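Local coordinates for protein ABC-type phosphate transport system, periplasmic component (Lactobacillus brevis, PDB 4ECF) that probably captures phosphate outside the cytoplasmic membrane as the solute-binding component of a PstSACB-type ABC importer, at residues Lys103-Gln108 / Gly168-Val173; Ile125-Gly130 / Gly157-Ile162; Leu60-Gln65 / His209-Gly214; Arg77-Gly82 / Leu240-Pro245. All coordinates share one frame; numbering follows the deposited sequence. Where two conformers were deposited one is given.

Contact 1. Residues Lys103-Gln108 / Gly168-Val173; sequences KIFTGQ and GAISYV
The far end of the Phe105 ring wedges between Ile170 and Tyr172 on the strand, and nearly everything in this contact follows from that. On one flank Phe105 CE2 lies 3.7 Å from Ile170 CD1; on the other, Phe105 CE1 comes in near the plane of the tyrosine ring, at its edge, 3.8 Å from Tyr172 CE2. The two rings meet obliquely, planes at 48° and centroids 5.9 Å apart. Between these flanks Phe105 CZ points at the backbone, 4.3 Å from Ser171 CA. One residue earlier, Ile104 CG2 meets Ile170 CG2 at 4.1 Å. The branches of Ile170 are thus divided: CG1 runs opposite the backbone N (chi1 -178°) and carries CD1 to the phenylalanine, while CG2 serves Ile104.

Further out, Phe137 stacks on Tyr172 and meets Phe105 edge-to-face, making an aromatic trio, and Leu124 of the adjacent strand touches both isoleucines. The tyrosine hydroxyl bonds to Asn126 ND2 and Arg127 N, which holds the ring from its far end. Behind Phe105 the helix stops in a Schellman motif at Gly107, whose N bonds to Ile104 O at 3.1 Å.

Helix 98-105 is thereby laid by its last turn on one side of strand 169-174, while Ser171, whose side chain leaves the strand away from the helix, has its OG bonded to Ile125 O. The interface between the segments is wholly apolar, so van der Waals packing rather than directed bonds joins them, with the tyrosine's single polar group satisfied at the next strand.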
loop_
_atom_site.group_PDB
_atom_site.type_symbol
_atom_site.label_atom_id
_atom_site.label_comp_id
_atom_site.label_asym_id
_atom_site.label_seq_id
_atom_site.Cartn_x
_atom_site.Cartn_y
_atom_site.Cartn_z
ATOM N N LYS A 103 11.280 18.366 -0.367
ATOM C CA LYS A 103 12.664 18.785 -0.594
ATOM C C LYS A 103 13.597 17.611 -0.410
ATOM O O LYS A 103 14.623 17.548 -1.078
ATOM C CB LYS A 103 13.063 19.965 0.291
ATOM C CG LYS A 103 12.438 21.288 -0.160
ATOM C CD LYS A 103 12.908 22.410 0.756
ATOM C CE LYS A 103 12.570 23.772 0.215
ATOM N NZ LYS A 103 13.202 24.778 1.115
ATOM N N ILE A 104 13.310 16.715 0.528
ATOM C CA ILE A 104 14.161 15.518 0.676
ATOM C C ILE A 104 14.057 14.591 -0.525
ATOM O O ILE A 104 15.074 14.156 -1.073
ATOM C CB ILE A 104 13.883 14.793 2.025
ATOM C CG1 ILE A 104 14.437 15.675 3.163
ATOM C CG2 ILE A 104 14.450 13.353 2.040
ATOM C CD1 ILE A 104 14.102 15.231 4.574
ATOM N N PHE A 105 12.842 14.266 -0.932
ATOM C CA PHE A 105 12.653 13.314 -2.044
ATOM C C PHE A 105 13.059 13.873 -3.413
ATOM O O PHE A 105 13.394 13.096 -4.310
ATOM C CB PHE A 105 11.235 12.730 -2.028
ATOM C CG PHE A 105 11.120 11.496 -1.158
ATOM C CD1 PHE A 105 11.407 10.249 -1.683
ATOM C CD2 PHE A 105 10.856 11.590 0.198
ATOM C CE1 PHE A 105 11.343 9.100 -0.877
ATOM C CE2 PHE A 105 10.792 10.468 1.003
ATOM C CZ PHE A 105 11.060 9.217 0.462
ATOM N N THR A 106 13.049 15.197 -3.561
ATOM C CA THR A 106 13.564 15.816 -4.776
ATOM C C THR A 106 15.058 16.050 -4.772
ATOM O O THR A 106 15.614 16.524 -5.796
ATOM C CB THR A 106 12.834 17.116 -5.105
ATOM O OG1 THR A 106 13.078 18.033 -4.061
ATOM C CG2 THR A 106 11.331 16.842 -5.308
ATOM N N GLY A 107 15.731 15.840 -3.634
ATOM C CA GLY A 107 17.177 16.052 -3.547
ATOM C C GLY A 107 17.634 17.458 -3.206
ATOM O O GLY A 107 18.825 17.761 -3.270
ATOM N N GLN A 108 16.712 18.353 -2.888
ATOM C CA GLN A 108 17.072 19.701 -2.490
ATOM C C GLN A 108 17.713 19.774 -1.102
ATOM O O GLN A 108 18.522 20.645 -0.840
ATOM C CB GLN A 108 15.836 20.598 -2.504
ATOM C CG GLN A 108 15.257 20.789 -3.896
ATOM C CD GLN A 108 13.969 21.529 -3.821
ATOM O OE1 GLN A 108 13.970 22.735 -3.572
ATOM N NE2 GLN A 108 12.863 20.820 -3.947
ATOM N N GLY A 168 20.983 6.776 7.493
ATOM C CA GLY A 168 20.519 7.912 6.707
ATOM C C GLY A 168 19.272 7.654 5.857
ATOM O O GLY A 168 18.784 8.569 5.227
ATOM N N ALA A 169 18.770 6.416 5.838
ATOM C CA ALA A 169 17.722 6.005 4.863
ATOM C C ALA A 169 16.328 6.552 5.183
ATOM O O ALA A 169 15.922 6.589 6.333
ATOM C CB ALA A 169 17.655 4.480 4.758
ATOM N N ILE A 170 15.633 6.932 4.121
ATOM C CA ILE A 170 14.209 7.163 4.144
ATOM C C ILE A 170 13.508 6.470 2.974
ATOM O O ILE A 170 13.990 6.448 1.879
ATOM C CB ILE A 170 13.911 8.682 4.177
ATOM C CG1 ILE A 170 12.419 8.941 4.248
ATOM C CG2 ILE A 170 14.565 9.406 2.972
ATOM C CD1 ILE A 170 12.024 10.398 4.519
ATOM N N SER A 171 12.317 5.944 3.246
ATOM C CA SER A 171 11.446 5.358 2.219
ATOM C C SER A 171 9.998 5.508 2.672
ATOM O O SER A 171 9.670 6.355 3.513
ATOM C CB SER A 171 11.784 3.904 1.925
ATOM O OG SER A 171 11.201 3.492 0.693
ATOM N N TYR A 172 9.155 4.722 2.048
ATOM C CA TYR A 172 7.717 4.748 2.343
ATOM C C TYR A 172 7.194 3.329 2.306
ATOM O O TYR A 172 7.619 2.536 1.466
ATOM C CB TYR A 172 7.013 5.663 1.338
ATOM C CG TYR A 172 7.520 5.538 -0.049
ATOM C CD1 TYR A 172 7.070 4.545 -0.885
ATOM C CD2 TYR A 172 8.569 6.350 -0.520
ATOM C CE1 TYR A 172 7.557 4.399 -2.173
ATOM C CE2 TYR A 172 9.061 6.224 -1.800
ATOM C CZ TYR A 172 8.555 5.229 -2.641
ATOM O OH TYR A 172 9.054 5.094 -3.925
ATOM N N VAL A 173 6.202 3.025 3.164
ATOM C CA VAL A 173 5.654 1.701 3.264
ATOM C C VAL A 173 4.259 1.744 3.853
ATOM O O VAL A 173 3.894 2.668 4.596
ATOM C CB VAL A 173 6.562 0.758 4.103
ATOM C CG1 VAL A 173 6.414 1.003 5.616
ATOM C CG2 VAL A 173 6.411 -0.676 3.643
#

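Contact 2. Residues Ile125-Gly130 / Gly157-Ile162. With PO4 (phosphate ion), chain B; ACT (acetate ion), chain C.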
loop_
_atom_site.group_PDB
_atom_site.type_symbol
_atom_site.label_atom_id
_atom_site.label_comp_id
_atom_site.label_asym_id
_atom_site.label_seq_id
_atom_site.Cartn_x
_atom_site.Cartn_y
_atom_site.Cartn_z
ATOM N N ILE A 125 15.464 5.764 -0.569
ATOM C CA ILE A 125 15.128 4.424 -1.040
ATOM C C ILE A 125 13.741 4.490 -1.671
ATOM O O ILE A 125 12.793 4.936 -1.042
ATOM C CB ILE A 125 15.155 3.403 0.124
ATOM C CG1 ILE A 125 16.496 3.453 0.874
ATOM C CG2 ILE A 125 14.838 2.000 -0.387
ATOM C CD1 ILE A 125 17.664 2.920 0.102
ATOM N N ASN A 126 13.626 4.081 -2.927
ATOM C CA ASN A 126 12.347 4.134 -3.631
ATOM C C ASN A 126 11.875 2.741 -3.977
ATOM O O ASN A 126 12.660 1.775 -4.003
ATOM C CB ASN A 126 12.480 4.950 -4.930
ATOM C CG ASN A 126 12.320 6.428 -4.687
ATOM O OD1 ASN A 126 13.202 7.206 -5.032
ATOM N ND2 ASN A 126 11.199 6.824 -4.142
ATOM N N ARG A 127 10.573 2.617 -4.245
ATOM C CA ARG A 127 10.109 1.463 -4.949
ATOM C C ARG A 127 10.215 1.712 -6.443
ATOM O O ARG A 127 10.295 2.866 -6.904
ATOM C CB ARG A 127 8.647 1.169 -4.564
ATOM C CG ARG A 127 8.448 0.752 -3.115
ATOM C CD ARG A 127 8.792 -0.720 -2.830
ATOM N NE ARG A 127 8.089 -1.562 -3.791
ATOM C CZ ARG A 127 6.805 -1.871 -3.694
ATOM N NH1 ARG A 127 6.094 -1.459 -2.653
ATOM N NH2 ARG A 127 6.231 -2.560 -4.646
ATOM N N ALA A 128 10.145 0.626 -7.206
ATOM C CA ALA A 128 10.090 0.705 -8.653
ATOM C C ALA A 128 8.775 1.259 -9.172
ATOM O O ALA A 128 7.723 1.133 -8.538
ATOM C CB ALA A 128 10.361 -0.660 -9.260
ATOM N N GLN A 129 8.836 1.881 -10.349
ATOM C CA GLN A 129 7.665 2.357 -11.068
ATOM C C GLN A 129 6.677 1.208 -11.244
ATOM O O GLN A 129 7.084 0.075 -11.508
ATOM C CB GLN A 129 8.040 2.905 -12.455
ATOM C CG GLN A 129 8.709 4.260 -12.415
ATOM C CD GLN A 129 7.776 5.355 -11.934
ATOM O OE1 GLN A 129 6.548 5.234 -12.029
ATOM N NE2 GLN A 129 8.358 6.432 -11.408
ATOM N N GLY A 130 5.392 1.513 -11.080
ATOM C CA GLY A 130 4.349 0.480 -11.041
ATOM C C GLY A 130 3.873 0.138 -9.644
ATOM O O GLY A 130 2.778 -0.417 -9.484
ATOM N N GLY A 157 8.464 -5.249 1.831
ATOM C CA GLY A 157 9.332 -5.909 2.790
ATOM C C GLY A 157 10.805 -5.591 2.607
ATOM O O GLY A 157 11.500 -5.381 3.595
HETATM N N MSE A 158 11.253 -5.499 1.358
HETATM C CA MSE A 158 12.651 -5.145 1.077
HETATM C C MSE A 158 12.952 -3.665 1.391
HETATM O O MSE A 158 14.028 -3.363 1.880
HETATM C CB MSE A 158 13.030 -5.530 -0.342
HETATM C CG MSE A 158 13.017 -7.038 -0.538
HETATM SE SE MSE A 158 13.414 -7.558 -2.372
HETATM C CE MSE A 158 11.787 -7.174 -3.312
ATOM N N VAL A 159 12.010 -2.756 1.118
ATOM C CA VAL A 159 12.150 -1.352 1.509
ATOM C C VAL A 159 12.332 -1.300 3.042
ATOM O O VAL A 159 13.258 -0.680 3.557
ATOM C CB VAL A 159 10.933 -0.503 1.048
ATOM C CG1 VAL A 159 10.795 0.714 1.955
ATOM C CG2 VAL A 159 11.071 -0.084 -0.438
ATOM N N ARG A 160 11.455 -1.984 3.797
ATOM C CA ARG A 160 11.592 -1.976 5.253
ATOM C C ARG A 160 12.988 -2.493 5.730
ATOM O O ARG A 160 13.626 -1.869 6.571
ATOM C CB ARG A 160 10.452 -2.755 5.900
ATOM C CG ARG A 160 10.634 -2.906 7.404
ATOM C CD ARG A 160 9.529 -3.755 7.975
ATOM N NE ARG A 160 9.477 -5.115 7.433
ATOM C CZ ARG A 160 8.454 -5.949 7.577
ATOM N NH1 ARG A 160 7.360 -5.592 8.233
ATOM N NH2 ARG A 160 8.520 -7.174 7.056
ATOM N N SER A 161 13.458 -3.630 5.221
ATOM C CA SER A 161 14.736 -4.177 5.693
ATOM C C SER A 161 15.938 -3.315 5.349
ATOM O O SER A 161 16.868 -3.178 6.169
ATOM C CB SER A 161 14.967 -5.613 5.196
ATOM O OG SER A 161 14.763 -5.703 3.811
ATOM N N ILE A 162 15.931 -2.701 4.164
ATOM C CA ILE A 162 17.026 -1.845 3.743
ATOM C C ILE A 162 17.016 -0.552 4.570
ATOM O O ILE A 162 18.073 -0.054 4.989
ATOM C CB ILE A 162 16.950 -1.530 2.230
ATOM C CG1 ILE A 162 17.254 -2.791 1.410
ATOM C CG2 ILE A 162 17.904 -0.393 1.866
ATOM C CD1 ILE A 162 18.697 -3.232 1.463
HETATM P P PO4 B . 2.741 -2.093 -4.020
HETATM O O1 PO4 B . 3.528 -0.851 -3.620
HETATM O O2 PO4 B . 2.033 -1.953 -5.318
HETATM O O3 PO4 B . 3.584 -3.338 -3.977
HETATM O O4 PO4 B . 1.622 -2.360 -2.899
HETATM C C ACT C . 4.271 -7.601 7.332
HETATM O O ACT C . 4.905 -7.102 8.287
HETATM O OXT ACT C . 3.152 -7.150 7.022
HETATM C CH3 ACT C . 4.878 -8.742 6.561
#
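Arg127 lays its aliphatic middle across Val159 and spends its charged end on a phosphate ion. The crossing is tight, with Arg127 CD only 3.4 Å from Val159 CG2 and the two side chains at about a right angle. Bends at chi2 (-79°) and chi3 (-51°) fold the arginine over the valine and bring its guanidinium to the anion. There the grip is uneven: Arg127 NH2 reaches phosphate O3 in the guanidinium plane at 2.8 Å with a fairly straight bond (164°), while the bond from NH1 to O1 is weak and bent. Ser131, Thr133, Gly132 N, Thr12, Ala13 N and Thr41 complete the shell, consistent with the ligand site of a phosphate-binding protein, although the ion probably comes from the crystallisation liquor.

Strand 125-127 and helix 157-162 run antiparallel, their axes 9.2 Å apart. The helix is the connection of a beta-alpha-beta crossover from strand 151-153 to strand 169-174, parallel strands that flank strand 123-127, so it passes over this middle strand. Beneath it Ile125 CG2 packs on Val159 CG2 at 4.3 Å. In one of two modelled conformers of Ile162, its CG2 sits 3.8 Å from Ile125 CD1. On another side of the helix Arg160 NH1 binds an acetate oxygen (O) at 2.9 Å, at the guanidinium edge, and shares its donors with Tyr177 O.

Contact 3. Residues Leu60-Gln65 / His209-Gly214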
loop_
_atom_site.group_PDB
_atom_site.type_symbol
_atom_site.label_atom_id
_atom_site.label_comp_id
_atom_site.label_asym_id
_atom_site.label_seq_id
_atom_site.Cartn_x
_atom_site.Cartn_y
_atom_site.Cartn_z
ATOM N N LEU A 60 -4.395 0.651 -6.538
ATOM C CA LEU A 60 -4.859 1.702 -7.436
ATOM C C LEU A 60 -6.122 1.265 -8.196
ATOM O O LEU A 60 -6.353 0.061 -8.446
ATOM C CB LEU A 60 -3.775 2.078 -8.458
ATOM C CG LEU A 60 -2.423 2.489 -7.882
ATOM C CD1 LEU A 60 -1.421 2.762 -9.020
ATOM C CD2 LEU A 60 -2.549 3.699 -6.915
ATOM N N PHE A 61 -6.918 2.224 -8.629
ATOM C CA PHE A 61 -7.944 1.928 -9.646
ATOM C C PHE A 61 -7.260 1.499 -10.947
ATOM O O PHE A 61 -6.187 2.054 -11.294
ATOM C CB PHE A 61 -8.871 3.129 -9.851
ATOM C CG PHE A 61 -9.818 3.351 -8.704
ATOM C CD1 PHE A 61 -9.415 4.038 -7.565
ATOM C CD2 PHE A 61 -11.107 2.883 -8.755
ATOM C CE1 PHE A 61 -10.285 4.255 -6.512
ATOM C CE2 PHE A 61 -11.988 3.087 -7.696
ATOM C CZ PHE A 61 -11.571 3.794 -6.583
ATOM N N ALA A 62 -7.874 0.554 -11.676
ATOM C CA ALA A 62 -7.236 -0.027 -12.852
ATOM C C ALA A 62 -6.869 1.027 -13.893
ATOM O O ALA A 62 -5.748 0.991 -14.478
ATOM C CB ALA A 62 -8.101 -1.105 -13.467
ATOM N N GLY A 63 -7.761 2.006 -14.061
ATOM C CA GLY A 63 -7.538 3.127 -14.994
ATOM C C GLY A 63 -6.373 4.067 -14.718
ATOM O O GLY A 63 -6.006 4.853 -15.608
ATOM N N GLU A 64 -5.795 4.006 -13.515
ATOM C CA GLU A 64 -4.605 4.786 -13.141
ATOM C C GLU A 64 -3.306 4.323 -13.802
ATOM O O GLU A 64 -2.329 5.052 -13.793
ATOM C CB GLU A 64 -4.439 4.809 -11.611
ATOM C CG GLU A 64 -5.617 5.466 -10.894
ATOM C CD GLU A 64 -5.377 5.600 -9.411
ATOM O OE1 GLU A 64 -4.368 6.244 -9.046
ATOM O OE2 GLU A 64 -6.146 5.025 -8.607
ATOM N N GLN A 65 -3.297 3.097 -14.342
ATOM C CA GLN A 65 -2.088 2.505 -14.902
ATOM C C GLN A 65 -2.177 2.529 -16.423
ATOM O O GLN A 65 -3.108 1.979 -17.017
ATOM C CB GLN A 65 -1.918 1.057 -14.423
ATOM C CG GLN A 65 -0.673 0.366 -14.996
ATOM C CD GLN A 65 -0.313 -0.897 -14.241
ATOM O OE1 GLN A 65 -0.353 -0.906 -12.998
ATOM N NE2 GLN A 65 0.041 -1.981 -14.976
ATOM N N HIS A 209 -7.829 -3.133 -3.714
ATOM C CA HIS A 209 -8.699 -3.714 -4.745
ATOM C C HIS A 209 -8.329 -5.153 -5.046
ATOM O O HIS A 209 -7.118 -5.475 -5.164
ATOM C CB HIS A 209 -8.540 -2.959 -6.048
ATOM C CG HIS A 209 -8.799 -1.490 -5.971
ATOM N ND1 HIS A 209 -9.903 -0.913 -6.497
ATOM C CD2 HIS A 209 -7.973 -0.474 -5.552
ATOM C CE1 HIS A 209 -9.802 0.446 -6.371
ATOM N NE2 HIS A 209 -8.619 0.708 -5.766
ATOM N N LEU A 210 -9.339 -6.005 -5.199
ATOM C CA LEU A 210 -9.154 -7.384 -5.718
ATOM C C LEU A 210 -9.832 -7.408 -7.085
ATOM O O LEU A 210 -11.042 -7.516 -7.153
ATOM C CB LEU A 210 -9.752 -8.427 -4.786
ATOM C CG LEU A 210 -9.185 -8.486 -3.354
ATOM C CD1 LEU A 210 -9.840 -9.598 -2.561
ATOM C CD2 LEU A 210 -7.679 -8.658 -3.361
ATOM N N TYR A 211 -9.113 -7.121 -8.147
ATOM C CA TYR A 211 -9.655 -7.140 -9.481
ATOM C C TYR A 211 -9.765 -8.528 -10.053
ATOM O O TYR A 211 -8.840 -9.353 -9.893
ATOM C CB TYR A 211 -8.740 -6.304 -10.407
ATOM C CG TYR A 211 -9.069 -4.816 -10.394
ATOM C CD1 TYR A 211 -10.177 -4.317 -11.100
ATOM C CD2 TYR A 211 -8.328 -3.921 -9.623
ATOM C CE1 TYR A 211 -10.470 -2.956 -11.090
ATOM C CE2 TYR A 211 -8.622 -2.544 -9.610
ATOM C CZ TYR A 211 -9.693 -2.068 -10.305
ATOM O OH TYR A 211 -9.988 -0.701 -10.302
ATOM N N THR A 212 -10.852 -8.727 -10.805
ATOM C CA THR A 212 -11.066 -9.936 -11.622
ATOM C C THR A 212 -11.290 -9.578 -13.093
ATOM O O THR A 212 -11.592 -8.439 -13.435
ATOM C CB THR A 212 -12.227 -10.783 -11.076
ATOM O OG1 THR A 212 -13.442 -10.037 -11.167
ATOM C CG2 THR A 212 -11.929 -11.243 -9.580
ATOM N N LYS A 213 -11.028 -10.555 -13.960
ATOM C CA LYS A 213 -11.317 -10.428 -15.403
ATOM C C LYS A 213 -12.681 -10.997 -15.639
ATOM O O LYS A 213 -12.886 -12.219 -15.587
ATOM C CB LYS A 213 -10.277 -11.161 -16.240
ATOM C CG LYS A 213 -10.362 -10.797 -17.745
ATOM C CD LYS A 213 -9.149 -11.294 -18.507
ATOM C CE LYS A 213 -9.356 -11.030 -19.997
ATOM N NZ LYS A 213 -8.085 -10.927 -20.750
ATOM N N GLY A 214 -13.632 -10.096 -15.825
ATOM C CA GLY A 214 -15.053 -10.440 -15.844
ATOM C C GLY A 214 -15.563 -10.653 -14.456
ATOM O O GLY A 214 -14.811 -10.556 -13.472
#
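Aromatic contacts come first: His209 drives its CE1 corner into the face of Phe61, over the ring centre, in a T-shaped pair with centroids 4.5 Å apart and planes at 73°. Phe61 CG stands beside its backbone N (chi1 -73°), which turns that face to the imidazole. The Tyr211 ring is covered on one face by the methyl of Ala62, a CH-pi contact with CB 4.1 Å from the ring centroid. A glycine in place of Phe61 would probably take away the ring on which the imidazole edge rests and leave a gap beside CE1.

Among polar contacts, Ala62 N donates to Tyr211 OH at 2.8 Å. Leu60 O is shared as a neighbour by both rings: it lies over a face of His209, 3.4 Å from CD2, and at the edge of Tyr211, 3.6 Å from CE2. Inside the loop, Phe61 N bonds Glu64 OE2 at 2.9 Å, meeting it from above the carboxylate plane, and Glu64 N returns to Phe61 O at the start of the 3-10 turn 62-64.

The loop that follows strand 55-58 is thus folded over strand 205-213, a neighbour of 55-58 in the sheet. His209 ND1 bonds Asp75 OD1, which fixes the imidazole's rotation. Asp75 and Glu64 would tend to favour a positive charge on His209, whereas the guanidinium of Arg77 nearby would probably oppose it, leaving the balance open.

Contact 4. Residues Arg77-Gly82 / Leu240-Pro245; sequences RVAVVG and LGYLSP
Val80 and Leu243 form an antiparallel hydrogen-bonded pair, a single bridge between the strand and an otherwise irregular loop. Val80 N gives to Leu243 O at 2.8 Å and Leu243 N to Val80 O at 2.9 Å, both bonds close to straight. The paths then diverge, their touching parts running 128° apart, and at one end a water carries the link on, accepting from Gly82 N and donating to Gly241 O. Gly241, with its positive phi, closes helix 230-239 in a Schellman motif just before the bridge. At the other end Pro245 packs its CG 3.7 Å from Ala79 N, a buried amide for which the model holds no partner.

Strand 73-87 is a long member of the central sheet, pairing with 205-213, 169-174 and 183-187. This is consistent with a strand that passes between the two lobes, as in other periplasmic binding proteins, and the loop is pinned along its middle.

Tyr242 lies beside Val81, pointing the same way, with CE2 3.8 Å from Val81 CG2. Its CB sits 4.1 Å from Ala79 CB, and Val80 O meets the ring at its edge, near the plane. The hydroxyl bonds Ala13 O, in a residue whose N binds the phosphate. A leucine in place of Tyr242 would probably deprive Ala13 O of that donor and bare part of Val81. On the bridge itself, Val80 CB and Leu243 CB meet at 4.1 Å, and Val197 of helix 194-198 touches both side chains.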
loop_
_atom_site.group_PDB
_atom_site.type_symbol
_atom_site.label_atom_id
_atom_site.label_comp_id
_atom_site.label_asym_id
_atom_site.label_seq_id
_atom_site.Cartn_x
_atom_site.Cartn_y
_atom_site.Cartn_z
ATOM N N ARG A 77 -13.502 -3.568 -3.955
ATOM C CA ARG A 77 -12.733 -2.909 -2.892
ATOM C C ARG A 77 -12.922 -3.627 -1.568
ATOM O O ARG A 77 -14.051 -4.036 -1.245
ATOM C CB ARG A 77 -13.054 -1.418 -2.807
ATOM C CG ARG A 77 -12.326 -0.595 -3.850
ATOM C CD ARG A 77 -12.603 0.888 -3.716
ATOM N NE ARG A 77 -13.904 1.275 -4.276
ATOM C CZ ARG A 77 -14.358 2.516 -4.237
ATOM N NH1 ARG A 77 -13.658 3.458 -3.615
ATOM N NH2 ARG A 77 -15.511 2.817 -4.800
ATOM N N VAL A 78 -11.838 -3.793 -0.799
ATOM C CA VAL A 78 -11.851 -4.639 0.390
ATOM C C VAL A 78 -11.304 -3.973 1.635
ATOM O O VAL A 78 -11.472 -4.477 2.730
ATOM C CB VAL A 78 -11.102 -5.961 0.101
ATOM C CG1 VAL A 78 -11.727 -6.697 -1.087
ATOM C CG2 VAL A 78 -9.591 -5.774 -0.105
ATOM N N ALA A 79 -10.651 -2.825 1.472
ATOM C CA ALA A 79 -9.943 -2.213 2.602
ATOM C C ALA A 79 -9.409 -0.862 2.147
ATOM O O ALA A 79 -9.419 -0.549 0.946
ATOM C CB ALA A 79 -8.788 -3.105 3.048
ATOM N N VAL A 80 -9.004 -0.061 3.127
ATOM C CA VAL A 80 -8.156 1.123 2.906
ATOM C C VAL A 80 -6.830 0.809 3.602
ATOM O O VAL A 80 -6.787 0.200 4.693
ATOM C CB VAL A 80 -8.805 2.405 3.457
ATOM C CG1 VAL A 80 -7.770 3.531 3.594
ATOM C CG2 VAL A 80 -10.023 2.766 2.595
ATOM N N VAL A 81 -5.728 1.174 2.971
ATOM C CA VAL A 81 -4.372 1.054 3.551
ATOM C C VAL A 81 -3.736 2.443 3.676
ATOM O O VAL A 81 -3.766 3.241 2.728
ATOM C CB VAL A 81 -3.503 0.089 2.717
ATOM C CG1 VAL A 81 -3.173 0.692 1.336
ATOM C CG2 VAL A 81 -2.277 -0.352 3.500
ATOM N N GLY A 82 -3.182 2.723 4.852
ATOM C CA GLY A 82 -2.365 3.896 5.075
ATOM C C GLY A 82 -0.937 3.646 4.634
ATOM O O GLY A 82 -0.444 2.500 4.678
ATOM N N LEU A 240 -4.703 -6.525 11.003
ATOM C CA LEU A 240 -3.486 -6.440 10.226
ATOM C C LEU A 240 -3.086 -5.007 9.853
ATOM O O LEU A 240 -2.159 -4.805 9.083
ATOM C CB LEU A 240 -3.618 -7.333 8.967
ATOM C CG LEU A 240 -3.615 -8.839 9.248
ATOM C CD1 LEU A 240 -4.057 -9.629 8.029
ATOM C CD2 LEU A 240 -2.224 -9.280 9.691
ATOM N N GLY A 241 -3.810 -4.012 10.358
ATOM C CA GLY A 241 -3.416 -2.638 10.172
ATOM C C GLY A 241 -4.182 -1.849 9.138
ATOM O O GLY A 241 -3.964 -0.655 9.018
ATOM N N TYR A 242 -5.113 -2.497 8.433
ATOM C CA TYR A 242 -5.908 -1.837 7.430
ATOM C C TYR A 242 -7.164 -1.261 8.061
ATOM O O TYR A 242 -7.508 -1.590 9.214
ATOM C CB TYR A 242 -6.355 -2.862 6.365
ATOM C CG TYR A 242 -5.243 -3.603 5.680
ATOM C CD1 TYR A 242 -4.708 -4.765 6.233
ATOM C CD2 TYR A 242 -4.737 -3.167 4.469
ATOM C CE1 TYR A 242 -3.695 -5.462 5.617
ATOM C CE2 TYR A 242 -3.736 -3.864 3.839
ATOM C CZ TYR A 242 -3.220 -5.022 4.389
ATOM O OH TYR A 242 -2.231 -5.741 3.789
ATOM N N LEU A 243 -7.860 -0.437 7.296
ATOM C CA LEU A 243 -9.180 0.060 7.659
ATOM C C LEU A 243 -10.217 -0.660 6.818
ATOM O O LEU A 243 -10.050 -0.867 5.613
ATOM C CB LEU A 243 -9.275 1.582 7.447
ATOM C CG LEU A 243 -8.470 2.450 8.392
ATOM C CD1 LEU A 243 -6.997 2.481 8.040
ATOM C CD2 LEU A 243 -8.971 3.863 8.385
ATOM N N SER A 244 -11.302 -1.121 7.465
ATOM C CA SER A 244 -12.475 -1.539 6.727
ATOM C C SER A 244 -13.068 -0.282 6.091
ATOM O O SER A 244 -13.123 0.756 6.736
ATOM C CB SER A 244 -13.511 -2.187 7.650
ATOM O OG SER A 244 -14.687 -2.405 6.900
ATOM N N PRO A 245 -13.546 -0.359 4.839
ATOM C CA PRO A 245 -14.076 0.870 4.228
ATOM C C PRO A 245 -15.208 1.575 4.990
ATOM O O PRO A 245 -15.282 2.796 4.947
ATOM C CB PRO A 245 -14.506 0.379 2.823
ATOM C CG PRO A 245 -13.561 -0.743 2.553
ATOM C CD PRO A 245 -13.563 -1.470 3.858
HETATM O O HOH W 1 -3.018 0.388 6.742
#

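From the N terminus, residues 60-65 come first, then 77-82, and both wait for late partners: contact 3 closes the first at 209-214, contact 4 the second at 240-245, so the two loops cross. Contact 1 closes between 103-108 and 168-173, within both, and contact 2 (125-130 with 157-162) lies within contact 1. All four reach the same mixed sheet. Contacts 1 and 2 share adjacent strands, 169-174 and 123-127, and touch where Ser171 packs against Val159. Contacts 3 and 4 meet where Arg77 packs on His209 and Phe61. Strand 73-87 joins these pairs, adjoining 205-213 and 169-174; contacts 1 and 3 have centres about 29 Å apart.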